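Local structure of alkaline serine protease (Pseudoalteromonas sp., 1Y9Z) at residues A42-T53 / Q89-N100; V118-S129 / H146-A156. The protein probably cleaves peptide bonds in proteins as a subtilisin-like serine endopeptidase from a cold-adapted bacterium. All coordinates share one frame; numbering follows the deposited sequence.

Interaction 1: A42-T53 / Q89-N100; sequences ANNVTGTNNSGT and QNANIHIVKVFN. With PMS (phenylmethanesulfonic acid), chain H.
Both ring nitrogens of His94 are hydrogen-bonded to threonine hydroxyls of segment 42-53: Thr46 OG1 lies 2.8 Å from His94 ND1, and Thr48 OG1 2.8 Å from His94 NE2. Both hydroxyls sit at the edge of the imidazole, in its plane, while Gly47 between them lays its CA over one face, a CH-pi contact 3.8 Å from the ring centroid. With CG opposite the backbone N (chi1 -163°), the ring reaches along the sheet face to the two hydroxyls, and two in-plane bonds plus the glycine leave it little freedom to turn. The setting is the mainly parallel sheet of the subtilisin-like alpha/beta domain, where strand 44-47 runs parallel to 92-97. The backbone ladder runs Asn44 O to Ile93 N, Ile93 O to Thr46 N, Thr46 O to Ile95 N and Ile95 O to Thr48 N. On the sheet face away from His94, Val45 CG2 packs on Ile95 CG1 at 3.6 Å. Beyond Thr48 the strands part, and water 4 bridges Thr48 O and Lys97 N. The chain then turns at Asn50, whose OD1 takes the Gly52 N-H in an Asx turn, and comes back at Thr53. Thr53 and Lys97 hold each other twice: Thr53 OG1 donates to Lys97 O at 2.7 Å, and the extended Lys97 side chain runs alongside Thr53 to bring NZ 2.9 Å from Thr53 O. The same ammonium group also bonds Gln58 O. Asn100 ND2 closes this end with a nearly straight bond (172°) to Gly52 O, 2.8 Å away. At the far end Gln89 NE2 donates to Ala42 O at 2.9 Å, with the oxygen in the plane of the glutamine amide but the nitrogen 40° above the carbonyl plane of Ala42.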
# COMPACT_ATOMS: atom_id res chain seq x y z
N ALA A 42 13.18 10.51 -12.91
CA ALA A 42 14.11 11.53 -12.44
C ALA A 42 14.52 11.53 -10.97
O ALA A 42 14.93 12.56 -10.43
CB ALA A 42 13.57 12.91 -12.81
N ASN A 43 14.40 10.38 -10.30
CA ASN A 43 14.83 10.30 -8.91
C ASN A 43 16.34 10.08 -8.89
O ASN A 43 16.93 9.71 -9.91
CB ASN A 43 14.15 9.14 -8.19
CG ASN A 43 12.85 9.54 -7.52
OD1 ASN A 43 12.76 10.62 -6.94
ND2 ASN A 43 11.86 8.66 -7.57
N ASN A 44 16.96 10.32 -7.74
CA ASN A 44 18.39 10.09 -7.59
C ASN A 44 18.49 8.61 -7.26
O ASN A 44 18.79 8.22 -6.13
CB ASN A 44 18.95 10.93 -6.45
CG ASN A 44 18.63 12.39 -6.60
OD1 ASN A 44 18.61 12.92 -7.71
ND2 ASN A 44 18.39 13.07 -5.48
N VAL A 45 18.24 7.80 -8.28
CA VAL A 45 18.22 6.36 -8.13
C VAL A 45 19.34 5.64 -8.86
O VAL A 45 19.66 5.96 -10.01
CB VAL A 45 16.85 5.80 -8.59
CG1 VAL A 45 16.60 6.14 -10.05
CG2 VAL A 45 16.79 4.30 -8.36
N THR A 46 19.93 4.67 -8.18
CA THR A 46 21.00 3.85 -8.74
C THR A 46 20.67 2.42 -8.35
O THR A 46 19.71 2.18 -7.62
CB THR A 46 22.37 4.23 -8.15
OG1 THR A 46 22.33 4.12 -6.73
CG2 THR A 46 22.75 5.64 -8.56
N GLY A 47 21.47 1.47 -8.83
CA GLY A 47 21.23 0.08 -8.50
C GLY A 47 22.42 -0.78 -8.83
O GLY A 47 23.36 -0.34 -9.49
N THR A 48 22.38 -2.03 -8.37
CA THR A 48 23.47 -2.97 -8.62
C THR A 48 22.88 -4.22 -9.24
O THR A 48 22.21 -5.00 -8.56
CB THR A 48 24.18 -3.35 -7.31
OG1 THR A 48 24.69 -2.17 -6.67
CG2 THR A 48 25.34 -4.31 -7.59
N ASN A 49 23.12 -4.42 -10.53
CA ASN A 49 22.59 -5.59 -11.23
C ASN A 49 23.11 -6.91 -10.68
O ASN A 49 24.21 -7.00 -10.14
CB ASN A 49 22.93 -5.55 -12.72
CG ASN A 49 22.08 -4.56 -13.49
OD1 ASN A 49 20.98 -4.20 -13.07
ND2 ASN A 49 22.58 -4.14 -14.65
N ASN A 50 22.28 -7.94 -10.83
CA ASN A 50 22.63 -9.29 -10.42
C ASN A 50 22.38 -10.20 -11.62
O ASN A 50 21.36 -10.08 -12.31
CB ASN A 50 21.77 -9.74 -9.23
CG ASN A 50 22.09 -11.15 -8.79
OD1 ASN A 50 21.42 -12.10 -9.19
ND2 ASN A 50 23.12 -11.30 -7.97
N SER A 51 23.32 -11.10 -11.88
CA SER A 51 23.23 -12.01 -13.02
C SER A 51 21.90 -12.77 -13.16
O SER A 51 21.51 -13.13 -14.26
CB SER A 51 24.38 -13.02 -12.97
OG SER A 51 24.31 -13.83 -11.81
N GLY A 52 21.22 -13.00 -12.04
CA GLY A 52 19.97 -13.74 -12.11
C GLY A 52 18.69 -12.94 -12.30
O GLY A 52 17.63 -13.54 -12.50
N THR A 53 18.77 -11.62 -12.26
CA THR A 53 17.56 -10.80 -12.40
C THR A 53 17.62 -9.68 -13.43
O THR A 53 16.84 -8.73 -13.35
CB THR A 53 17.16 -10.20 -11.04
OG1 THR A 53 18.26 -9.46 -10.50
CG2 THR A 53 16.77 -11.30 -10.06
N GLN A 89 12.88 14.70 -5.39
CA GLN A 89 14.14 14.34 -6.03
C GLN A 89 15.39 14.70 -5.23
O GLN A 89 16.37 15.22 -5.78
CB GLN A 89 14.19 15.00 -7.42
CG GLN A 89 13.08 14.50 -8.35
CD GLN A 89 12.85 15.42 -9.54
OE1 GLN A 89 12.12 16.40 -9.45
NE2 GLN A 89 13.49 15.09 -10.66
N ASN A 90 15.36 14.39 -3.94
CA ASN A 90 16.49 14.68 -3.05
C ASN A 90 17.09 13.39 -2.49
O ASN A 90 18.31 13.20 -2.52
CB ASN A 90 16.03 15.57 -1.90
CG ASN A 90 15.75 16.99 -2.35
OD1 ASN A 90 14.73 17.58 -1.98
ND2 ASN A 90 16.66 17.56 -3.13
N ALA A 91 16.24 12.52 -1.97
CA ALA A 91 16.70 11.27 -1.38
C ALA A 91 17.45 10.39 -2.37
O ALA A 91 17.15 10.38 -3.57
CB ALA A 91 15.51 10.50 -0.83
N ASN A 92 18.44 9.67 -1.87
CA ASN A 92 19.21 8.75 -2.70
C ASN A 92 18.56 7.40 -2.54
O ASN A 92 18.30 6.95 -1.42
CB ASN A 92 20.67 8.68 -2.23
CG ASN A 92 21.38 10.00 -2.36
OD1 ASN A 92 21.60 10.50 -3.47
ND2 ASN A 92 21.74 10.59 -1.23
N ILE A 93 18.29 6.75 -3.66
CA ILE A 93 17.64 5.44 -3.66
C ILE A 93 18.52 4.44 -4.38
O ILE A 93 19.01 4.71 -5.48
CB ILE A 93 16.29 5.50 -4.39
CG1 ILE A 93 15.42 6.60 -3.78
CG2 ILE A 93 15.59 4.15 -4.31
CD1 ILE A 93 14.15 6.88 -4.56
N HIS A 94 18.73 3.28 -3.76
CA HIS A 94 19.52 2.23 -4.40
C HIS A 94 18.61 1.02 -4.56
O HIS A 94 17.89 0.64 -3.63
CB HIS A 94 20.74 1.85 -3.56
CG HIS A 94 21.77 1.08 -4.33
ND1 HIS A 94 22.55 1.66 -5.31
CD2 HIS A 94 22.11 -0.23 -4.30
CE1 HIS A 94 23.33 0.75 -5.85
NE2 HIS A 94 23.08 -0.41 -5.26
N ILE A 95 18.64 0.42 -5.74
CA ILE A 95 17.80 -0.72 -6.04
C ILE A 95 18.56 -2.03 -6.18
O ILE A 95 19.56 -2.12 -6.89
CB ILE A 95 17.03 -0.48 -7.37
CG1 ILE A 95 16.27 0.85 -7.32
CG2 ILE A 95 16.06 -1.64 -7.63
CD1 ILE A 95 15.26 0.97 -6.20
N VAL A 96 18.08 -3.05 -5.46
CA VAL A 96 18.66 -4.39 -5.56
C VAL A 96 17.46 -5.26 -5.93
O VAL A 96 16.53 -5.43 -5.14
CB VAL A 96 19.28 -4.87 -4.24
CG1 VAL A 96 19.74 -6.32 -4.39
CG2 VAL A 96 20.47 -3.99 -3.87
N LYS A 97 17.47 -5.76 -7.16
CA LYS A 97 16.38 -6.58 -7.68
C LYS A 97 16.61 -8.07 -7.40
O LYS A 97 17.48 -8.70 -8.01
CB LYS A 97 16.26 -6.34 -9.19
CG LYS A 97 15.11 -7.07 -9.87
CD LYS A 97 15.15 -6.80 -11.37
CE LYS A 97 14.12 -7.61 -12.13
NZ LYS A 97 14.30 -7.44 -13.60
N VAL A 98 15.82 -8.62 -6.48
CA VAL A 98 15.95 -10.03 -6.13
C VAL A 98 14.83 -10.89 -6.72
O VAL A 98 14.93 -12.12 -6.73
CB VAL A 98 15.95 -10.23 -4.59
CG1 VAL A 98 17.16 -9.52 -3.98
CG2 VAL A 98 14.66 -9.71 -3.98
N PHE A 99 13.78 -10.25 -7.23
CA PHE A 99 12.66 -10.98 -7.82
C PHE A 99 12.46 -10.76 -9.31
O PHE A 99 12.57 -9.64 -9.81
CB PHE A 99 11.33 -10.59 -7.15
CG PHE A 99 11.25 -10.94 -5.69
CD1 PHE A 99 11.23 -9.93 -4.73
CD2 PHE A 99 11.15 -12.26 -5.28
CE1 PHE A 99 11.12 -10.24 -3.38
CE2 PHE A 99 11.03 -12.58 -3.93
CZ PHE A 99 11.02 -11.57 -2.98
N ASN A 100 12.16 -11.86 -10.00
CA ASN A 100 11.84 -11.81 -11.42
C ASN A 100 10.34 -12.13 -11.42
O ASN A 100 9.78 -12.45 -10.37
CB ASN A 100 12.57 -12.90 -12.22
CG ASN A 100 14.05 -12.61 -12.37
OD1 ASN A 100 14.45 -11.50 -12.69
ND2 ASN A 100 14.87 -13.64 -12.15
C PMS H . 4.46 -9.65 0.20
S PMS H . 4.80 -8.44 1.50
C1 PMS H . 5.71 -10.42 -0.28
C2 PMS H . 6.04 -11.66 0.38
C3 PMS H . 7.19 -12.41 -0.03
C4 PMS H . 7.99 -11.87 -1.11
C5 PMS H . 7.68 -10.66 -1.76
C6 PMS H . 6.54 -9.88 -1.39
O2S PMS H . 5.83 -9.00 2.36
O1S PMS H . 3.59 -8.19 2.26
O HOH W 1 15.39 11.20 -5.52
O HOH W 2 12.01 12.06 -4.82
O HOH W 3 21.42 6.24 -5.23
O HOH W 4 19.59 -5.67 -9.06

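Interaction 2: V118-S129 / H146-A156; sequences VNSGGANVVTMS and HYNNGVLLIAA. With PMS (phenylmethanesulfonic acid), chain H.
Val151 wedges its two methyls into the tightly packed side of this contact: CG1 meets Val126 CG2 at 3.7 Å, and CG2 meets Val118 CG2, from the end of helix 110-119, at 3.9 Å. With CG1 opposite the backbone N (chi1 -180°), the branches fork toward these two partners. The packing continues along the same face, where Leu153 lies side by side with Val126 and sets its CD2 3.8 Å from Val126 CB; further on, the Met128 chain bends so that CE reaches Leu153 CB, and Ala155 CB sits against Met128 CB. An alanine in place of Val151 removes both methyls and would probably open a gap between Val126 and Val118, leaving the helix end less firmly seated on the sheet. Five backbone bonds zip strands 125-128 and 152-156 together in parallel, from Leu152 N to Asn124 O through to Ala156 N to Met128 O. On the other face, Val125 CG1 touches Ile154 CD1 more distantly, at 4.2 Å, with helix 368-385 lying over Val125 and Thr127.

The solvent side lies only one residue away, where the partly exposed Asn124 and Gly150 meet through water 5, which accepts from Asn124 ND2 and donates to Gly150 O at 2.8 Å, while Asn124 OD1 is taken by Thr25 N. Gly150 ends helix 137-148 in a Schellman motif, with a positive phi at which a CB would collide with the carbonyl oxygen of Asn149. At the opposite end the strands open on the ligand: Ser129 O lies 3.2 Å from PMS C6, and Ala156 CB 3.3 Å from PMS O2S. Strand 125-128, helix 137-148 and strand 152-156 thus form a beta-alpha-beta crossover whose C-terminal strand ends line the phenylmethanesulfonic acid pocket, as substrate pockets are lined in subtilisins.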
# COMPACT_ATOMS: atom_id res chain seq x y z
N VAL A 118 24.44 -2.10 1.33
CA VAL A 118 25.38 -1.37 2.18
C VAL A 118 26.72 -1.05 1.52
O VAL A 118 27.15 0.10 1.50
CB VAL A 118 25.64 -2.15 3.49
CG1 VAL A 118 26.69 -1.44 4.33
CG2 VAL A 118 24.34 -2.29 4.27
N ASN A 119 27.38 -2.07 0.98
CA ASN A 119 28.68 -1.88 0.35
C ASN A 119 28.66 -1.17 -0.99
O ASN A 119 29.50 -0.30 -1.25
CB ASN A 119 29.39 -3.23 0.19
CG ASN A 119 29.57 -3.95 1.50
OD1 ASN A 119 29.94 -3.34 2.51
ND2 ASN A 119 29.33 -5.26 1.50
N SER A 120 27.71 -1.53 -1.85
CA SER A 120 27.61 -0.91 -3.16
C SER A 120 26.75 0.34 -3.16
O SER A 120 27.10 1.35 -3.78
CB SER A 120 27.05 -1.92 -4.17
OG SER A 120 27.96 -2.98 -4.39
N GLY A 121 25.62 0.29 -2.46
CA GLY A 121 24.73 1.44 -2.44
C GLY A 121 24.95 2.46 -1.34
O GLY A 121 24.43 3.57 -1.42
N GLY A 122 25.73 2.10 -0.32
CA GLY A 122 25.98 3.01 0.79
C GLY A 122 24.70 3.28 1.57
O GLY A 122 24.51 4.36 2.12
N ALA A 123 23.83 2.28 1.63
CA ALA A 123 22.55 2.41 2.31
C ALA A 123 22.60 2.67 3.81
O ALA A 123 23.41 2.08 4.53
CB ALA A 123 21.71 1.17 2.03
N ASN A 124 21.71 3.55 4.27
CA ASN A 124 21.58 3.85 5.69
C ASN A 124 20.33 3.10 6.14
O ASN A 124 20.23 2.66 7.29
CB ASN A 124 21.35 5.35 5.92
CG ASN A 124 22.48 6.20 5.40
OD1 ASN A 124 22.29 7.03 4.51
ND2 ASN A 124 23.67 6.01 5.96
N VAL A 125 19.38 2.98 5.22
CA VAL A 125 18.12 2.29 5.47
C VAL A 125 17.94 1.21 4.41
O VAL A 125 18.16 1.46 3.23
CB VAL A 125 16.91 3.26 5.39
CG1 VAL A 125 15.61 2.50 5.64
CG2 VAL A 125 17.08 4.40 6.39
N VAL A 126 17.55 0.02 4.84
CA VAL A 126 17.30 -1.08 3.92
C VAL A 126 15.86 -1.51 4.17
O VAL A 126 15.51 -1.93 5.27
CB VAL A 126 18.25 -2.27 4.17
CG1 VAL A 126 17.89 -3.42 3.24
CG2 VAL A 126 19.70 -1.83 3.92
N THR A 127 15.03 -1.37 3.14
CA THR A 127 13.62 -1.71 3.25
C THR A 127 13.32 -2.99 2.47
O THR A 127 13.69 -3.13 1.29
CB THR A 127 12.75 -0.51 2.80
OG1 THR A 127 11.38 -0.76 3.10
CG2 THR A 127 12.92 -0.25 1.31
N MET A 128 12.66 -3.93 3.14
CA MET A 128 12.36 -5.22 2.55
C MET A 128 10.89 -5.62 2.65
O MET A 128 10.44 -6.13 3.68
CB MET A 128 13.24 -6.27 3.24
CG MET A 128 14.73 -5.94 3.13
SD MET A 128 15.83 -6.88 4.21
CE MET A 128 15.64 -6.01 5.75
N SER A 129 10.15 -5.37 1.57
CA SER A 129 8.74 -5.73 1.52
C SER A 129 8.69 -7.16 1.00
O SER A 129 8.18 -7.43 -0.08
CB SER A 129 7.98 -4.79 0.58
OG SER A 129 7.82 -3.52 1.18
N HIS A 146 24.78 -5.67 10.78
CA HIS A 146 24.47 -4.49 9.99
C HIS A 146 23.76 -3.44 10.84
O HIS A 146 24.07 -2.26 10.78
CB HIS A 146 23.61 -4.86 8.78
CG HIS A 146 24.40 -5.28 7.59
ND1 HIS A 146 24.19 -6.48 6.94
CD2 HIS A 146 25.39 -4.65 6.91
CE1 HIS A 146 25.02 -6.57 5.92
NE2 HIS A 146 25.76 -5.48 5.87
N TYR A 147 22.78 -3.90 11.62
CA TYR A 147 22.02 -3.01 12.49
C TYR A 147 22.94 -2.32 13.50
O TYR A 147 22.86 -1.11 13.69
CB TYR A 147 20.93 -3.80 13.22
CG TYR A 147 20.12 -3.01 14.21
CD1 TYR A 147 19.44 -1.85 13.83
CD2 TYR A 147 20.01 -3.43 15.54
CE1 TYR A 147 18.68 -1.13 14.75
CE2 TYR A 147 19.25 -2.72 16.46
CZ TYR A 147 18.58 -1.57 16.06
OH TYR A 147 17.82 -0.87 16.97
N ASN A 148 23.81 -3.09 14.14
CA ASN A 148 24.72 -2.52 15.12
C ASN A 148 25.73 -1.60 14.45
O ASN A 148 26.24 -0.67 15.08
CB ASN A 148 25.44 -3.61 15.91
CG ASN A 148 24.50 -4.39 16.80
OD1 ASN A 148 23.61 -3.82 17.44
ND2 ASN A 148 24.69 -5.71 16.87
N ASN A 149 26.01 -1.85 13.17
CA ASN A 149 26.94 -1.00 12.43
C ASN A 149 26.27 0.31 12.02
O ASN A 149 26.92 1.18 11.45
CB ASN A 149 27.46 -1.72 11.18
CG ASN A 149 28.48 -2.79 11.51
OD1 ASN A 149 29.05 -2.81 12.60
ND2 ASN A 149 28.73 -3.68 10.55
N GLY A 150 24.98 0.43 12.31
CA GLY A 150 24.28 1.67 11.99
C GLY A 150 23.29 1.65 10.83
O GLY A 150 22.84 2.71 10.40
N VAL A 151 22.95 0.47 10.33
CA VAL A 151 21.99 0.37 9.23
C VAL A 151 20.61 0.02 9.75
O VAL A 151 20.44 -0.98 10.45
CB VAL A 151 22.42 -0.72 8.22
CG1 VAL A 151 21.42 -0.79 7.07
CG2 VAL A 151 23.81 -0.41 7.69
N LEU A 152 19.62 0.85 9.43
CA LEU A 152 18.25 0.61 9.87
C LEU A 152 17.57 -0.38 8.92
O LEU A 152 17.51 -0.15 7.71
CB LEU A 152 17.46 1.94 9.90
CG LEU A 152 16.02 1.91 10.41
CD1 LEU A 152 15.97 1.43 11.85
CD2 LEU A 152 15.42 3.30 10.30
N LEU A 153 17.08 -1.47 9.49
CA LEU A 153 16.42 -2.53 8.73
C LEU A 153 14.92 -2.55 9.00
O LEU A 153 14.50 -2.59 10.16
CB LEU A 153 17.04 -3.88 9.09
CG LEU A 153 18.57 -3.96 9.00
CD1 LEU A 153 19.04 -5.31 9.53
CD2 LEU A 153 19.02 -3.74 7.56
N ILE A 154 14.13 -2.53 7.94
CA ILE A 154 12.68 -2.51 8.05
C ILE A 154 12.07 -3.53 7.07
O ILE A 154 12.49 -3.60 5.92
CB ILE A 154 12.16 -1.09 7.73
CG1 ILE A 154 12.79 -0.09 8.71
CG2 ILE A 154 10.64 -1.03 7.83
CD1 ILE A 154 12.57 1.37 8.34
N ALA A 155 11.10 -4.30 7.53
CA ALA A 155 10.48 -5.32 6.69
C ALA A 155 9.01 -5.59 7.00
O ALA A 155 8.52 -5.26 8.08
CB ALA A 155 11.28 -6.62 6.79
N ALA A 156 8.33 -6.21 6.05
CA ALA A 156 6.90 -6.52 6.16
C ALA A 156 6.58 -7.72 7.04
O ALA A 156 7.23 -8.77 6.95
CB ALA A 156 6.33 -6.74 4.76
C PMS H . 4.46 -9.65 0.20
S PMS H . 4.80 -8.44 1.50
C1 PMS H . 5.71 -10.42 -0.28
C2 PMS H . 6.04 -11.66 0.38
C3 PMS H . 7.19 -12.41 -0.03
C4 PMS H . 7.99 -11.87 -1.11
C5 PMS H . 7.68 -10.66 -1.76
C6 PMS H . 6.54 -9.88 -1.39
O2S PMS H . 5.83 -9.00 2.36
O1S PMS H . 3.59 -8.19 2.26
O HOH W 5 23.98 4.25 8.33

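Overall arrangement
Interactions 1 and 2 belong to one sheet, with strand 25-30 sitting between 92-100 and 125-128; their centres are 14 Å apart. They also touch directly at the helix end of interaction 2: Gly121 CA comes 3.5 Å from His94 CG, and Ser120 CB packs 3.4 Å from Thr48 OG1, so the turn after helix 110-119 rests on His94 and Thr48. Both then converge on the phenylmethanesulfonic acid. Phe99 of interaction 1 brings CZ to 3.6 Å from PMS C4, while Ser129 and Ala156 of interaction 2 line the same pocket. His65 and Ser369, also in that pocket, are probably the catalytic histidine and serine, judging by subtilase signature sequences.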